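Putative ATP-dependent endonuclease of the OLD family (Thermus scotoductus, PDB 6P74) degrades linear and supercoiled double-stranded DNA in the 5'-to-3' direction with divalent metal ions, nicks circular DNA, and hydrolyses ATP when stimulated by DNA. Local coordinates at residues Ala373-Gly378 and Ile424-Val429; Ala410-Ile415 and Gln461-Cys466; His430-Trp435 and Val474-Leu479. All coordinates share one frame; numbering follows the deposited sequence.

Interaction 1 (Ala373-Gly378 and Ile424-Val429); sequences ALLVEG and IPFVVV
P425 turns its carbonyl to A373 and starts the parallel pairing of two central strands in the four-stranded sheet of the Toprim domain, a fold named after topoisomerases and primases. Its O takes the N-H of A373 at 3.0 Å. F426 sets its CB beside A373 CB; the small alanine suits this close backbone pairing. With CG between the backbone N and the carbonyl carbon (chi1 65°), the phenyl ring leans away from A373, and L375 CD1 meets it obliquely at CD2. The ring also touches V416 and C419 of helix 409-422, which covers this face. V427 is held at both backbone N and O: N donates to A373 O at 2.8 Å, and O receives L375 N at 2.7 Å in an almost straight bond (176°). On the face opposite F426, V427 CG1 lies beside L374 CD1. V428 returns to the F426 side, where its branched side chain packs near L375 and suits an extended strand. V429 N then donates to L375 O at 3.0 Å, while its CG2 presses on L374 CD1 at 3.4 Å, closer than usual for two carbons; F515 and A518 of helix 513-523 cover V429. Beyond this the strands part. A water bridges them before E377, an inferred metal ligand, accepting from E377 N at 2.8 Å and donating to V429 O at 2.9 Å.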
ATOM      1  N   ALA A 373      -6.184  32.009   3.832  1.00 61.33           N
ATOM      2  CA  ALA A 373      -7.540  32.414   4.170  1.00 62.92           C
ATOM      3  C   ALA A 373      -7.650  33.931   4.258  1.00 64.90           C
ATOM      4  O   ALA A 373      -6.797  34.590   4.863  1.00 62.12           O
ATOM      5  CB  ALA A 373      -7.996  31.798   5.504  1.00 57.82           C
ATOM      6  N   LEU A 374      -8.716  34.469   3.668  1.00 59.14           N
ATOM      7  CA  LEU A 374      -9.158  35.840   3.910  1.00 61.26           C
ATOM      8  C   LEU A 374     -10.332  35.780   4.891  1.00 60.87           C
ATOM      9  O   LEU A 374     -11.371  35.181   4.587  1.00 57.75           O
ATOM     10  CB  LEU A 374      -9.564  36.540   2.604  1.00 55.26           C
ATOM     11  CG  LEU A 374     -10.115  37.979   2.751  1.00 58.96           C
ATOM     12  CD1 LEU A 374      -9.055  38.986   3.257  1.00 60.92           C
ATOM     13  CD2 LEU A 374     -10.695  38.471   1.453  1.00 58.31           C
ATOM     14  N   LEU A 375     -10.154  36.375   6.068  1.00 56.29           N
ATOM     15  CA  LEU A 375     -11.161  36.359   7.129  1.00 61.14           C
ATOM     16  C   LEU A 375     -11.960  37.662   7.087  1.00 61.18           C
ATOM     17  O   LEU A 375     -11.371  38.735   7.227  1.00 62.15           O
ATOM     18  CB  LEU A 375     -10.481  36.203   8.495  1.00 53.57           C
ATOM     19  CG  LEU A 375      -9.463  35.056   8.510  1.00 56.50           C
ATOM     20  CD1 LEU A 375      -8.909  34.791   9.928  1.00 55.18           C
ATOM     21  CD2 LEU A 375     -10.107  33.772   7.923  1.00 48.12           C
ATOM     22  N   VAL A 376     -13.288  37.573   6.906  1.00 58.96           N
ATOM     23  CA  VAL A 376     -14.160  38.747   6.920  1.00 55.06           C
ATOM     24  C   VAL A 376     -15.280  38.532   7.946  1.00 55.81           C
ATOM     25  O   VAL A 376     -15.507  37.418   8.445  1.00 59.19           O
ATOM     26  CB  VAL A 376     -14.742  39.083   5.520  1.00 55.62           C
ATOM     27  CG1 VAL A 376     -13.662  39.129   4.477  1.00 49.66           C
ATOM     28  CG2 VAL A 376     -15.820  38.084   5.122  1.00 49.98           C
ATOM     29  N   GLU A 377     -15.980  39.634   8.265  1.00 51.98           N
ATOM     30  CA  GLU A 377     -16.993  39.601   9.320  1.00 61.25           C
ATOM     31  C   GLU A 377     -18.213  38.779   8.935  1.00 64.40           C
ATOM     32  O   GLU A 377     -18.720  37.994   9.749  1.00 64.41           O
ATOM     33  CB  GLU A 377     -17.453  40.998   9.690  1.00 55.51           C
ATOM     34  CG  GLU A 377     -16.405  41.850  10.347  1.00 65.26           C
ATOM     35  CD  GLU A 377     -16.875  43.288  10.504  1.00 73.07           C
ATOM     36  OE1 GLU A 377     -17.715  43.536  11.384  1.00 77.46           O
ATOM     37  OE2 GLU A 377     -16.443  44.161   9.722  1.00 77.89           O
ATOM     38  N   GLY A 378     -18.732  38.970   7.727  1.00 58.70           N
ATOM     39  CA  GLY A 378     -20.120  38.598   7.512  1.00 58.43           C
ATOM     40  C   GLY A 378     -20.437  38.292   6.068  1.00 63.86           C
ATOM     41  O   GLY A 378     -19.569  38.322   5.192  1.00 65.95           O
ATOM     42  N   ILE A 424      -1.663  28.511   9.420  1.00 68.95           N
ATOM     43  CA  ILE A 424      -2.358  28.806   8.169  1.00 67.86           C
ATOM     44  C   ILE A 424      -2.166  30.293   7.882  1.00 67.92           C
ATOM     45  O   ILE A 424      -2.465  31.117   8.755  1.00 63.10           O
ATOM     46  CB  ILE A 424      -3.844  28.444   8.260  1.00 66.97           C
ATOM     47  CG1 ILE A 424      -3.999  26.989   8.691  1.00 70.60           C
ATOM     48  CG2 ILE A 424      -4.528  28.661   6.939  1.00 63.30           C
ATOM     49  CD1 ILE A 424      -5.319  26.702   9.388  1.00 67.34           C
ATOM     50  N   PRO A 425      -1.631  30.671   6.724  1.00 69.20           N
ATOM     51  CA  PRO A 425      -1.527  32.097   6.401  1.00 67.79           C
ATOM     52  C   PRO A 425      -2.911  32.687   6.211  1.00 68.33           C
ATOM     53  O   PRO A 425      -3.814  32.029   5.687  1.00 65.58           O
ATOM     54  CB  PRO A 425      -0.724  32.119   5.091  1.00 62.96           C
ATOM     55  CG  PRO A 425      -0.139  30.766   4.974  1.00 70.08           C
ATOM     56  CD  PRO A 425      -1.084  29.833   5.652  1.00 70.01           C
ATOM     57  N   PHE A 426      -3.077  33.938   6.636  1.00 61.21           N
ATOM     58  CA  PHE A 426      -4.394  34.555   6.569  1.00 60.05           C
ATOM     59  C   PHE A 426      -4.253  36.070   6.475  1.00 63.24           C
ATOM     60  O   PHE A 426      -3.231  36.644   6.850  1.00 59.45           O
ATOM     61  CB  PHE A 426      -5.250  34.179   7.785  1.00 53.74           C
ATOM     62  CG  PHE A 426      -4.706  34.708   9.082  1.00 59.32           C
ATOM     63  CD1 PHE A 426      -3.762  33.991   9.789  1.00 54.32           C
ATOM     64  CD2 PHE A 426      -5.105  35.947   9.563  1.00 60.68           C
ATOM     65  CE1 PHE A 426      -3.231  34.492  10.970  1.00 61.05           C
ATOM     66  CE2 PHE A 426      -4.595  36.451  10.737  1.00 57.62           C
ATOM     67  CZ  PHE A 426      -3.654  35.716  11.450  1.00 64.31           C
ATOM     68  N   VAL A 427      -5.303  36.711   5.961  1.00 63.97           N
ATOM     69  CA  VAL A 427      -5.482  38.156   6.057  1.00 60.13           C
ATOM     70  C   VAL A 427      -6.859  38.422   6.679  1.00 55.88           C
ATOM     71  O   VAL A 427      -7.833  37.709   6.403  1.00 57.13           O
ATOM     72  CB  VAL A 427      -5.326  38.823   4.670  1.00 60.70           C
ATOM     73  CG1 VAL A 427      -5.675  40.311   4.716  1.00 58.61           C
ATOM     74  CG2 VAL A 427      -3.904  38.619   4.121  1.00 56.96           C
ATOM     75  N   VAL A 428      -6.935  39.423   7.547  1.00 56.52           N
ATOM     76  CA  VAL A 428      -8.193  39.885   8.120  1.00 56.71           C
ATOM     77  C   VAL A 428      -8.592  41.215   7.467  1.00 59.22           C
ATOM     78  O   VAL A 428      -7.769  42.137   7.353  1.00 54.05           O
ATOM     79  CB  VAL A 428      -8.083  40.066   9.643  1.00 57.88           C
ATOM     80  CG1 VAL A 428      -9.424  40.469  10.189  1.00 54.59           C
ATOM     81  CG2 VAL A 428      -7.570  38.799  10.326  1.00 57.97           C
ATOM     82  N   VAL A 429      -9.865  41.343   7.089  1.00 58.03           N
ATOM     83  CA  VAL A 429     -10.464  42.651   6.808  1.00 61.69           C
ATOM     84  C   VAL A 429     -11.707  42.779   7.666  1.00 54.77           C
ATOM     85  O   VAL A 429     -12.536  41.865   7.697  1.00 60.44           O
ATOM     86  CB  VAL A 429     -10.858  42.858   5.330  1.00 71.38           C
ATOM     87  CG1 VAL A 429     -10.774  44.333   4.965  1.00 77.32           C
ATOM     88  CG2 VAL A 429     -10.052  41.990   4.405  1.00 79.01           C
TER
HETATM   89  O   HOH W   1     -15.358  41.991   6.987  1.00 59.23           O

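Interaction 2 (Ala410-Ile415 and Gln461-Cys466); sequences AGIELI and QRIQAC
The guanidinium of R462 meets E413 at its edge: OE2 lies in the guanidinium plane, and the N-H of NE points at it almost straight (176°) over 2.8 Å. The carboxylate is turned about 60° from the guanidinium, and NE reaches the syn side of OE2, tilted out of the carboxylate plane. The second link of this salt bridge, from R462 NH2 to E413 OE1, is weak. A bend at chi3 folds the arginine back towards the acid. E413 OE2 also forms a salt bridge with R353 of helix 341-355, so two arginines share one buried carboxylate, whose negative charge probably eases their closeness. Helices 409-422 and 443-467 run side by side in nearly the same direction over one face of the Toprim sheet, their local axes 9.6 Å apart at closest approach and 10° from parallel. Beneath the ion pair the contact turns apolar. The aliphatic CG of E413 touches I463 CG1 at 4.1 Å, and I412 CG2 meets the same carbon at 4.3 Å. Both isoleucines also rest on H430 of the strand below. C466, with its slim thiol, brings SG to 4.3 Å from E413 CA.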
ATOM      1  N   ALA A 410     -15.838  38.950  17.098  1.00 57.31           N
ATOM      2  CA  ALA A 410     -15.495  37.858  18.004  1.00 55.52           C
ATOM      3  C   ALA A 410     -15.276  36.559  17.239  1.00 59.59           C
ATOM      4  O   ALA A 410     -14.424  35.752  17.621  1.00 72.00           O
ATOM      5  CB  ALA A 410     -16.581  37.684  19.083  1.00 56.24           C
ATOM      6  N   GLY A 411     -16.016  36.357  16.148  1.00 59.00           N
ATOM      7  CA  GLY A 411     -15.799  35.186  15.312  1.00 47.06           C
ATOM      8  C   GLY A 411     -14.464  35.225  14.603  1.00 58.73           C
ATOM      9  O   GLY A 411     -13.834  34.182  14.396  1.00 64.48           O
ATOM     10  N   ILE A 412     -14.026  36.423  14.197  1.00 57.78           N
ATOM     11  CA  ILE A 412     -12.716  36.571  13.561  1.00 63.48           C
ATOM     12  C   ILE A 412     -11.599  36.213  14.543  1.00 55.89           C
ATOM     13  O   ILE A 412     -10.689  35.454  14.211  1.00 61.60           O
ATOM     14  CB  ILE A 412     -12.531  37.993  12.998  1.00 61.04           C
ATOM     15  CG1 ILE A 412     -13.430  38.212  11.790  1.00 64.89           C
ATOM     16  CG2 ILE A 412     -11.098  38.195  12.542  1.00 53.35           C
ATOM     17  CD1 ILE A 412     -13.402  39.623  11.261  1.00 56.89           C
ATOM     18  N   GLU A 413     -11.640  36.777  15.750  1.00 55.63           N
ATOM     19  CA  GLU A 413     -10.711  36.372  16.803  1.00 64.99           C
ATOM     20  C   GLU A 413     -10.557  34.862  16.866  1.00 63.57           C
ATOM     21  O   GLU A 413      -9.440  34.339  16.938  1.00 60.58           O
ATOM     22  CB  GLU A 413     -11.197  36.848  18.164  1.00 67.48           C
ATOM     23  CG  GLU A 413     -11.035  38.267  18.470  1.00 76.88           C
ATOM     24  CD  GLU A 413     -11.081  38.456  19.958  1.00 82.30           C
ATOM     25  OE1 GLU A 413     -10.117  38.023  20.629  1.00 79.83           O
ATOM     26  OE2 GLU A 413     -12.099  38.972  20.463  1.00 88.25           O
ATOM     27  N   LEU A 414     -11.682  34.143  16.866  1.00 60.71           N
ATOM     28  CA  LEU A 414     -11.613  32.697  17.018  1.00 63.84           C
ATOM     29  C   LEU A 414     -10.830  32.076  15.873  1.00 61.90           C
ATOM     30  O   LEU A 414      -9.884  31.320  16.098  1.00 65.50           O
ATOM     31  CB  LEU A 414     -13.020  32.109  17.111  1.00 63.20           C
ATOM     32  CG  LEU A 414     -13.151  30.604  17.341  1.00 67.01           C
ATOM     33  CD1 LEU A 414     -12.254  30.156  18.502  1.00 63.62           C
ATOM     34  CD2 LEU A 414     -14.590  30.308  17.676  1.00 65.50           C
ATOM     35  N   ILE A 415     -11.189  32.418  14.632  1.00 62.10           N
ATOM     36  CA  ILE A 415     -10.558  31.789  13.476  1.00 59.86           C
ATOM     37  C   ILE A 415      -9.102  32.214  13.371  1.00 61.91           C
ATOM     38  O   ILE A 415      -8.241  31.423  12.966  1.00 67.39           O
ATOM     39  CB  ILE A 415     -11.322  32.121  12.175  1.00 60.40           C
ATOM     40  CG1 ILE A 415     -12.788  31.725  12.270  1.00 60.56           C
ATOM     41  CG2 ILE A 415     -10.664  31.436  10.977  1.00 51.64           C
ATOM     42  CD1 ILE A 415     -12.997  30.320  12.701  1.00 64.82           C
ATOM     43  N   GLN A 461      -9.011  46.283  18.702  1.00 58.72           N
ATOM     44  CA  GLN A 461      -7.700  46.103  19.313  1.00 65.91           C
ATOM     45  C   GLN A 461      -7.413  44.635  19.594  1.00 61.02           C
ATOM     46  O   GLN A 461      -6.270  44.189  19.452  1.00 61.56           O
ATOM     47  CB  GLN A 461      -7.601  46.927  20.603  1.00 72.74           C
ATOM     48  CG  GLN A 461      -6.227  46.909  21.234  1.00 84.12           C
ATOM     49  CD  GLN A 461      -5.119  47.144  20.200  1.00105.05           C
ATOM     50  OE1 GLN A 461      -4.258  46.283  19.996  1.00113.00           O
ATOM     51  NE2 GLN A 461      -5.146  48.307  19.537  1.00107.64           N
ATOM     52  N   ARG A 462      -8.421  43.860  19.983  1.00 57.86           N
ATOM     53  CA  ARG A 462      -8.161  42.445  20.230  1.00 59.77           C
ATOM     54  C   ARG A 462      -7.816  41.715  18.936  1.00 70.29           C
ATOM     55  O   ARG A 462      -6.905  40.877  18.916  1.00 68.28           O
ATOM     56  CB  ARG A 462      -9.346  41.790  20.905  1.00 53.64           C
ATOM     57  CG  ARG A 462      -9.667  42.278  22.313  1.00 59.58           C
ATOM     58  CD  ARG A 462     -11.043  41.700  22.745  1.00 69.20           C
ATOM     59  NE  ARG A 462     -10.956  40.242  22.734  1.00 83.32           N
ATOM     60  CZ  ARG A 462     -10.397  39.501  23.700  1.00 97.74           C
ATOM     61  NH1 ARG A 462      -9.893  40.077  24.788  1.00106.98           N
ATOM     62  NH2 ARG A 462     -10.344  38.174  23.586  1.00 95.32           N
ATOM     63  N   ILE A 463      -8.499  42.054  17.838  1.00 68.75           N
ATOM     64  CA  ILE A 463      -8.167  41.459  16.546  1.00 60.34           C
ATOM     65  C   ILE A 463      -6.733  41.798  16.159  1.00 57.12           C
ATOM     66  O   ILE A 463      -6.000  40.969  15.604  1.00 61.20           O
ATOM     67  CB  ILE A 463      -9.183  41.921  15.479  1.00 55.62           C
ATOM     68  CG1 ILE A 463     -10.478  41.124  15.637  1.00 62.92           C
ATOM     69  CG2 ILE A 463      -8.601  41.727  14.080  1.00 52.44           C
ATOM     70  CD1 ILE A 463     -11.693  41.795  15.008  1.00 64.25           C
ATOM     71  N   GLN A 464      -6.318  43.027  16.430  1.00 61.34           N
ATOM     72  CA  GLN A 464      -4.974  43.464  16.091  1.00 69.27           C
ATOM     73  C   GLN A 464      -3.926  42.737  16.936  1.00 69.64           C
ATOM     74  O   GLN A 464      -2.836  42.403  16.449  1.00 58.27           O
ATOM     75  CB  GLN A 464      -4.904  44.974  16.291  1.00 68.11           C
ATOM     76  CG  GLN A 464      -3.626  45.577  15.939  1.00 81.77           C
ATOM     77  CD  GLN A 464      -3.768  46.548  14.802  1.00 90.16           C
ATOM     78  OE1 GLN A 464      -4.657  46.420  13.943  1.00 88.97           O
ATOM     79  NE2 GLN A 464      -2.889  47.532  14.780  1.00 98.53           N
ATOM     80  N   ALA A 465      -4.248  42.475  18.203  1.00 63.03           N
ATOM     81  CA  ALA A 465      -3.326  41.776  19.088  1.00 66.03           C
ATOM     82  C   ALA A 465      -3.132  40.326  18.656  1.00 67.04           C
ATOM     83  O   ALA A 465      -2.004  39.824  18.653  1.00 73.41           O
ATOM     84  CB  ALA A 465      -3.834  41.839  20.533  1.00 58.07           C
ATOM     85  N   CYS A 466      -4.203  39.628  18.282  1.00 60.73           N
ATOM     86  CA  CYS A 466      -3.957  38.237  17.929  1.00 68.28           C
ATOM     87  C   CYS A 466      -3.449  38.101  16.495  1.00 74.87           C
ATOM     88  O   CYS A 466      -2.539  37.308  16.246  1.00 69.37           O
ATOM     89  CB  CYS A 466      -5.196  37.383  18.164  1.00 59.31           C
ATOM     90  SG  CYS A 466      -6.748  38.007  17.432  1.00 78.05           S
TER

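Interaction 3 (His430-Trp435 and Val474-Leu479). With SM (samarium (III) ion), chain O.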
ATOM      1  N   HIS A 430     -11.883  43.934   8.299  1.00 54.52           N
ATOM      2  CA  HIS A 430     -13.132  44.205   8.992  1.00 53.69           C
ATOM      3  C   HIS A 430     -13.391  45.712   9.019  1.00 56.37           C
ATOM      4  O   HIS A 430     -12.501  46.535   8.757  1.00 59.93           O
ATOM      5  CB  HIS A 430     -13.095  43.621  10.403  1.00 49.59           C
ATOM      6  CG  HIS A 430     -12.114  44.302  11.299  1.00 53.42           C
ATOM      7  ND1 HIS A 430     -12.400  45.484  11.940  1.00 58.04           N
ATOM      8  CD2 HIS A 430     -10.836  43.987  11.637  1.00 53.72           C
ATOM      9  CE1 HIS A 430     -11.352  45.856  12.657  1.00 60.30           C
ATOM     10  NE2 HIS A 430     -10.391  44.964  12.492  1.00 55.69           N
ATOM     11  N   ASP A 431     -14.620  46.069   9.375  1.00 54.75           N
ATOM     12  CA  ASP A 431     -14.993  47.474   9.509  1.00 55.98           C
ATOM     13  C   ASP A 431     -14.506  48.044  10.830  1.00 55.82           C
ATOM     14  O   ASP A 431     -14.388  47.336  11.831  1.00 59.95           O
ATOM     15  CB  ASP A 431     -16.520  47.650   9.411  1.00 54.83           C
ATOM     16  CG  ASP A 431     -17.063  47.417   7.989  1.00 60.94           C
ATOM     17  OD1 ASP A 431     -16.243  47.407   7.058  1.00 61.52           O
ATOM     18  OD2 ASP A 431     -18.292  47.213   7.801  1.00 67.09           O
ATOM     19  N   GLU A 432     -14.249  49.354  10.838  1.00 58.94           N
ATOM     20  CA  GLU A 432     -13.933  50.016  12.096  1.00 64.89           C
ATOM     21  C   GLU A 432     -15.174  50.126  12.980  1.00 70.36           C
ATOM     22  O   GLU A 432     -15.136  49.776  14.164  1.00 68.52           O
ATOM     23  CB  GLU A 432     -13.333  51.391  11.827  1.00 57.98           C
ATOM     24  CG  GLU A 432     -12.852  52.147  13.076  1.00 57.22           C
ATOM     25  CD  GLU A 432     -12.589  53.626  12.754  1.00 77.30           C
ATOM     26  OE1 GLU A 432     -12.968  54.048  11.645  1.00 75.79           O
ATOM     27  OE2 GLU A 432     -12.029  54.374  13.589  1.00 86.16           O
ATOM     28  N   ASP A 433     -16.280  50.634  12.425  1.00 64.85           N
ATOM     29  CA  ASP A 433     -17.556  50.740  13.145  1.00 63.34           C
ATOM     30  C   ASP A 433     -17.492  51.712  14.317  1.00 66.19           C
ATOM     31  O   ASP A 433     -18.107  51.490  15.357  1.00 71.24           O
ATOM     32  CB  ASP A 433     -18.039  49.377  13.615  1.00 60.68           C
ATOM     33  CG  ASP A 433     -18.633  48.576  12.485  1.00 63.20           C
ATOM     34  OD1 ASP A 433     -19.206  49.212  11.574  1.00 63.16           O
ATOM     35  OD2 ASP A 433     -18.544  47.335  12.496  1.00 66.38           O
ATOM     36  N   VAL A 434     -16.763  52.804  14.128  1.00 63.08           N
ATOM     37  CA  VAL A 434     -16.698  53.909  15.072  1.00 59.60           C
ATOM     38  C   VAL A 434     -17.274  55.123  14.363  1.00 62.83           C
ATOM     39  O   VAL A 434     -16.940  55.381  13.205  1.00 74.40           O
ATOM     40  CB  VAL A 434     -15.249  54.152  15.518  1.00 55.11           C
ATOM     41  CG1 VAL A 434     -15.096  55.477  16.313  1.00 57.81           C
ATOM     42  CG2 VAL A 434     -14.740  52.906  16.251  1.00 60.61           C
ATOM     43  N   TRP A 435     -18.154  55.845  15.038  1.00 63.55           N
ATOM     44  CA  TRP A 435     -18.908  56.896  14.373  1.00 65.62           C
ATOM     45  C   TRP A 435     -18.847  58.173  15.191  1.00 69.51           C
ATOM     46  O   TRP A 435     -18.865  58.112  16.419  1.00 80.19           O
ATOM     47  CB  TRP A 435     -20.365  56.455  14.186  1.00 61.51           C
ATOM     48  CG  TRP A 435     -20.439  55.167  13.434  1.00 68.79           C
ATOM     49  CD1 TRP A 435     -20.548  53.893  13.958  1.00 64.44           C
ATOM     50  CD2 TRP A 435     -20.357  55.011  12.016  1.00 66.77           C
ATOM     51  NE1 TRP A 435     -20.541  52.968  12.946  1.00 67.18           N
ATOM     52  CE2 TRP A 435     -20.429  53.628  11.744  1.00 70.92           C
ATOM     53  CE3 TRP A 435     -20.229  55.912  10.952  1.00 71.45           C
ATOM     54  CZ2 TRP A 435     -20.394  53.121  10.442  1.00 69.73           C
ATOM     55  CZ3 TRP A 435     -20.189  55.415   9.672  1.00 71.98           C
ATOM     56  CH2 TRP A 435     -20.262  54.028   9.423  1.00 67.94           C
ATOM     57  N   VAL A 474      -8.396  47.609   7.915  1.00 60.86           N
ATOM     58  CA  VAL A 474      -9.591  48.145   8.550  1.00 65.04           C
ATOM     59  C   VAL A 474     -10.295  49.079   7.577  1.00 60.00           C
ATOM     60  O   VAL A 474      -9.715  50.075   7.138  1.00 59.51           O
ATOM     61  CB  VAL A 474      -9.280  48.863   9.863  1.00 61.46           C
ATOM     62  CG1 VAL A 474     -10.592  49.330  10.474  1.00 63.54           C
ATOM     63  CG2 VAL A 474      -8.519  47.901  10.841  1.00 62.32           C
ATOM     64  N   VAL A 475     -11.548  48.765   7.248  1.00 63.88           N
ATOM     65  CA  VAL A 475     -12.357  49.663   6.422  1.00 69.44           C
ATOM     66  C   VAL A 475     -12.993  50.714   7.326  1.00 64.27           C
ATOM     67  O   VAL A 475     -13.793  50.377   8.202  1.00 62.64           O
ATOM     68  CB  VAL A 475     -13.434  48.897   5.642  1.00 64.11           C
ATOM     69  CG1 VAL A 475     -14.185  49.894   4.742  1.00 55.07           C
ATOM     70  CG2 VAL A 475     -12.820  47.795   4.822  1.00 55.74           C
ATOM     71  N   GLN A 476     -12.638  51.984   7.113  1.00 60.96           N
ATOM     72  CA  GLN A 476     -13.065  53.148   7.904  1.00 63.46           C
ATOM     73  C   GLN A 476     -14.102  53.960   7.143  1.00 66.55           C
ATOM     74  O   GLN A 476     -13.798  54.435   6.035  1.00 67.37           O
ATOM     75  CB  GLN A 476     -11.863  54.049   8.187  1.00 63.07           C
ATOM     76  CG  GLN A 476     -10.671  53.342   8.751  1.00 72.83           C
ATOM     77  CD  GLN A 476      -9.688  54.330   9.304  1.00 81.34           C
ATOM     78  OE1 GLN A 476      -8.819  54.810   8.585  1.00 87.16           O
ATOM     79  NE2 GLN A 476      -9.847  54.684  10.577  1.00 87.89           N
ATOM     80  N   PRO A 477     -15.291  54.209   7.701  1.00 61.43           N
ATOM     81  CA  PRO A 477     -15.770  53.637   8.957  1.00 60.07           C
ATOM     82  C   PRO A 477     -16.320  52.235   8.765  1.00 61.79           C
ATOM     83  O   PRO A 477     -16.360  51.495   9.739  1.00 57.37           O
ATOM     84  CB  PRO A 477     -16.886  54.588   9.392  1.00 63.25           C
ATOM     85  CG  PRO A 477     -17.369  55.227   8.099  1.00 70.11           C
ATOM     86  CD  PRO A 477     -16.118  55.355   7.254  1.00 59.79           C
ATOM     87  N   SER A 478     -16.728  51.881   7.546  1.00 59.08           N
ATOM     88  CA  SER A 478     -17.302  50.560   7.287  1.00 65.91           C
ATOM     89  C   SER A 478     -17.388  50.343   5.788  1.00 63.56           C
ATOM     90  O   SER A 478     -17.420  51.301   5.015  1.00 60.81           O
ATOM     91  CB  SER A 478     -18.703  50.425   7.885  1.00 67.31           C
ATOM     92  OG  SER A 478     -19.575  51.351   7.245  1.00 61.40           O
ATOM     93  N   LEU A 479     -17.483  49.071   5.392  1.00 61.14           N
ATOM     94  CA  LEU A 479     -17.643  48.745   3.975  1.00 62.67           C
ATOM     95  C   LEU A 479     -18.939  49.316   3.430  1.00 62.78           C
ATOM     96  O   LEU A 479     -18.980  49.801   2.290  1.00 64.39           O
ATOM     97  CB  LEU A 479     -17.588  47.227   3.748  1.00 60.10           C
ATOM     98  CG  LEU A 479     -17.679  46.731   2.293  1.00 64.99           C
ATOM     99  CD1 LEU A 479     -16.490  47.136   1.487  1.00 60.66           C
ATOM    100  CD2 LEU A 479     -17.894  45.194   2.172  1.00 64.05           C
TER
HETATM  101 SM    SM O 614     -20.358  46.137   8.183  1.00 49.77          SM
HETATM  102  O   HOH W   2     -20.603  48.283   9.622  1.00 54.46           O
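H430 O accepts the N-H of V475, and E432 N donates to V475 O, each at 2.9 Å; these bonds close the parallel pairing of inner strand 426-431 with the outermost strand 472-475. As in Toprim domains generally, the acidic metal site lies where the strands run out into loops. D431 stands at that point. Its OD1 accepts the amide of L479 at 2.7 Å, approached from above the carboxylate plane (50° out of it), while OD2 binds the samarium ion at 2.4 Å; E480 is the ion's other protein ligand. With CG anti to the carbonyl carbon (chi1 -71°), the carboxylate is set against S478 CA, OD2 turned to the samarium and OD1 to the L479 amide. S478, inferred to serve the second divalent metal, is the N-cap of the following helix, its OG accepting from the N of A481. D433, also an inferred metal ligand, has its amide satisfied by P477 O at 2.8 Å in a nearly straight bond (173°), and its OD1 lies 2.6 Å from a water that also binds the samarium. H430 ND1 donates to D431 O, which K409 also reaches; the imidazole thus keeps its rotation, and its far side lies alongside V474 CG2. Q476 NE2 gives E432 OE1 a weak bond. P477, joined through a cis peptide, suits the sharp turn, and its CB-H makes a CH-pi contact over one face of the W435 indole, CB 3.7 Å from the centroid of the six-membered ring.

Overall arrangement
All three contacts belong to the Toprim domain. Interactions 1 and 3 are in series along the chain and share strand 426-431, which pairs with strand 372-376 in one and with strand 472-475 in the other; their centres lie 16 Å apart. Interaction 2 alternates with both in sequence and joins two helices above the sheet, 10 Å from interaction 1 and 15 Å from interaction 3. I412 ties the layers together, touching V428 and E377 of interaction 1 and H430 of interaction 3. E377 OE2 probably bonds to D431 N, so the strand pairing brings together the acidic residues inferred to hold the nuclease metals.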